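Local coordinates for maltose-binding protein MalE1 (Thermotoga maritima, PDB 6DTU), which probably binds maltose and longer maltodextrins for uptake by a sugar transport system, and holds maltotetraose here, at residues G21-A26 / M292-L297. Sequence-based numbering, arbitrary orientation.
Sequences GEEFKA and MYRIYL
E23 meets the end of the R294 guanidinium with its carboxylate, and this one pair makes the whole contact between 21-26 and 292-297. The two side chains reach out from opposite directions. Each carboxylate oxygen takes one terminal nitrogen, which makes an end-on, bidentate salt bridge. R294 NH1 gives a hydrogen bond of 2.9 Å to E23 OE1, nearly straight at 164°, and it uses the syn lone pair of that oxygen. R294 NH2 lies 2.8 Å from E23 OE2. This second bond also comes on the syn side, but 25° out of the carboxylate plane. The two planes are 34° apart, so the pair is not coplanar. Two bonds still limit the turning of both groups. E23 runs extended beyond CG. R294 bends at chi3, and this kink helps turn the NH1/NH2 edge of the guanidinium toward the acid. K19, one turn earlier on the helix of E23, forms a second salt bridge to E23 OE2, so the acid is shared by two basic side chains. R294 also touches K19 and L20 on that helix. Were E23 an alanine, K19 and R294 would probably be left close together without the acid they share, and the guanidinium would lose both bonds that limit its turning. The contact is at the protein surface, and neither residue is fully buried. It joins helix 14-28, which follows the first strand, to helix 289-298, far along the sequence. This is a surface salt bridge between neighbouring helices of one lobe of a periplasmic binding protein fold.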
loop_
_atom_site.group_PDB
_atom_site.type_symbol
_atom_site.label_atom_id
_atom_site.label_comp_id
_atom_site.label_asym_id
_atom_site.label_seq_id
_atom_site.Cartn_x
_atom_site.Cartn_y
_atom_site.Cartn_z
ATOM N N GLY A 21 13.113 17.951 -8.222
ATOM C CA GLY A 21 12.475 18.999 -9.006
ATOM C C GLY A 21 13.315 20.252 -9.101
ATOM O O GLY A 21 13.370 20.890 -10.156
ATOM N N GLU A 22 13.990 20.613 -8.001
ATOM C CA GLU A 22 14.920 21.729 -8.024
ATOM C C GLU A 22 16.058 21.462 -8.998
ATOM O O GLU A 22 16.507 22.370 -9.709
ATOM C CB GLU A 22 15.488 21.952 -6.623
ATOM C CG GLU A 22 14.546 22.639 -5.663
ATOM C CD GLU A 22 15.035 22.625 -4.219
ATOM O OE1 GLU A 22 14.252 23.061 -3.346
ATOM O OE2 GLU A 22 16.189 22.220 -3.949
ATOM N N GLU A 23 16.547 20.220 -9.037
ATOM C CA GLU A 23 17.636 19.891 -9.958
ATOM C C GLU A 23 17.177 19.981 -11.406
ATOM O O GLU A 23 17.882 20.535 -12.259
ATOM C CB GLU A 23 18.194 18.500 -9.621
ATOM C CG GLU A 23 18.777 18.437 -8.195
ATOM C CD GLU A 23 19.162 17.051 -7.725
ATOM O OE1 GLU A 23 18.996 16.091 -8.508
ATOM O OE2 GLU A 23 19.592 16.927 -6.548
ATOM N N PHE A 24 15.972 19.495 -11.696
ATOM C CA PHE A 24 15.443 19.583 -13.049
ATOM C C PHE A 24 15.264 21.036 -13.460
ATOM O O PHE A 24 15.548 21.404 -14.601
ATOM C CB PHE A 24 14.104 18.829 -13.088
ATOM C CG PHE A 24 13.611 18.490 -14.476
ATOM C CD1 PHE A 24 14.143 17.388 -15.172
ATOM C CD2 PHE A 24 12.605 19.246 -15.080
ATOM C CE1 PHE A 24 13.695 17.063 -16.459
ATOM C CE2 PHE A 24 12.142 18.913 -16.371
ATOM C CZ PHE A 24 12.687 17.815 -17.047
ATOM N N LYS A 25 14.800 21.872 -12.538
ATOM C CA LYS A 25 14.604 23.288 -12.809
ATOM C C LYS A 25 15.933 23.979 -13.087
ATOM O O LYS A 25 16.041 24.766 -14.032
ATOM C CB LYS A 25 13.893 23.923 -11.613
ATOM C CG LYS A 25 13.718 25.436 -11.735
ATOM C CD LYS A 25 13.255 26.043 -10.424
ATOM C CE LYS A 25 13.076 27.539 -10.582
ATOM N NZ LYS A 25 12.513 28.145 -9.337
ATOM N N ALA A 26 16.963 23.685 -12.282
ATOM C CA ALA A 26 18.272 24.286 -12.527
ATOM C C ALA A 26 18.799 23.917 -13.908
ATOM O O ALA A 26 19.419 24.747 -14.587
ATOM C CB ALA A 26 19.265 23.866 -11.434
ATOM N N MET A 292 16.328 6.632 -9.249
ATOM C CA MET A 292 15.504 5.623 -8.593
ATOM C C MET A 292 16.125 5.186 -7.274
ATOM O O MET A 292 15.406 4.911 -6.303
ATOM C CB MET A 292 15.290 4.449 -9.552
ATOM C CG MET A 292 14.237 4.738 -10.594
ATOM S SD MET A 292 12.616 4.612 -9.829
ATOM C CE MET A 292 11.507 5.163 -11.145
ATOM N N TYR A 293 17.454 5.154 -7.207
ATOM C CA TYR A 293 18.112 4.806 -5.958
ATOM C C TYR A 293 17.966 5.926 -4.933
ATOM O O TYR A 293 17.709 5.656 -3.754
ATOM C CB TYR A 293 19.565 4.424 -6.251
ATOM C CG TYR A 293 20.386 3.957 -5.078
ATOM C CD1 TYR A 293 19.888 3.013 -4.206
ATOM C CD2 TYR A 293 21.707 4.365 -4.926
ATOM C CE1 TYR A 293 20.657 2.545 -3.130
ATOM C CE2 TYR A 293 22.481 3.904 -3.873
ATOM C CZ TYR A 293 21.957 2.998 -2.987
ATOM O OH TYR A 293 22.728 2.538 -1.954
ATOM N N ARG A 294 18.074 7.185 -5.378
ATOM C CA ARG A 294 17.836 8.318 -4.495
ATOM C C ARG A 294 16.409 8.320 -3.965
ATOM O O ARG A 294 16.187 8.662 -2.803
ATOM C CB ARG A 294 18.170 9.629 -5.193
ATOM C CG ARG A 294 19.641 9.764 -5.417
ATOM C CD ARG A 294 19.947 10.978 -6.257
ATOM N NE ARG A 294 19.526 12.177 -5.573
ATOM C CZ ARG A 294 19.423 13.370 -6.141
ATOM N NH1 ARG A 294 19.718 13.532 -7.418
ATOM N NH2 ARG A 294 19.008 14.400 -5.417
ATOM N N ILE A 295 15.433 7.946 -4.803
ATOM C CA ILE A 295 14.056 7.799 -4.336
ATOM C C ILE A 295 13.961 6.720 -3.265
ATOM O O ILE A 295 13.324 6.921 -2.222
ATOM C CB ILE A 295 13.080 7.565 -5.512
ATOM C CG1 ILE A 295 12.929 8.850 -6.339
ATOM C CG2 ILE A 295 11.698 7.117 -4.998
ATOM C CD1 ILE A 295 12.212 8.631 -7.639
ATOM N N TYR A 296 14.595 5.560 -3.498
ATOM C CA TYR A 296 14.654 4.534 -2.456
ATOM C C TYR A 296 15.251 5.087 -1.171
ATOM O O TYR A 296 14.735 4.844 -0.078
ATOM C CB TYR A 296 15.463 3.305 -2.912
ATOM C CG TYR A 296 15.849 2.432 -1.728
ATOM C CD1 TYR A 296 14.980 1.466 -1.236
ATOM C CD2 TYR A 296 17.068 2.606 -1.079
ATOM C CE1 TYR A 296 15.327 0.684 -0.135
ATOM C CE2 TYR A 296 17.428 1.833 -0.028
ATOM C CZ TYR A 296 16.555 0.886 0.470
ATOM O OH TYR A 296 16.926 0.141 1.575
ATOM N N LEU A 297 16.379 5.785 -1.273
ATOM C CA LEU A 297 17.015 6.297 -0.058
ATOM C C LEU A 297 16.106 7.260 0.683
ATOM O O LEU A 297 16.131 7.308 1.919
ATOM C CB LEU A 297 18.354 6.951 -0.403
ATOM C CG LEU A 297 19.400 5.942 -0.871
ATOM C CD1 LEU A 297 20.639 6.687 -1.316
ATOM C CD2 LEU A 297 19.724 4.954 0.249
#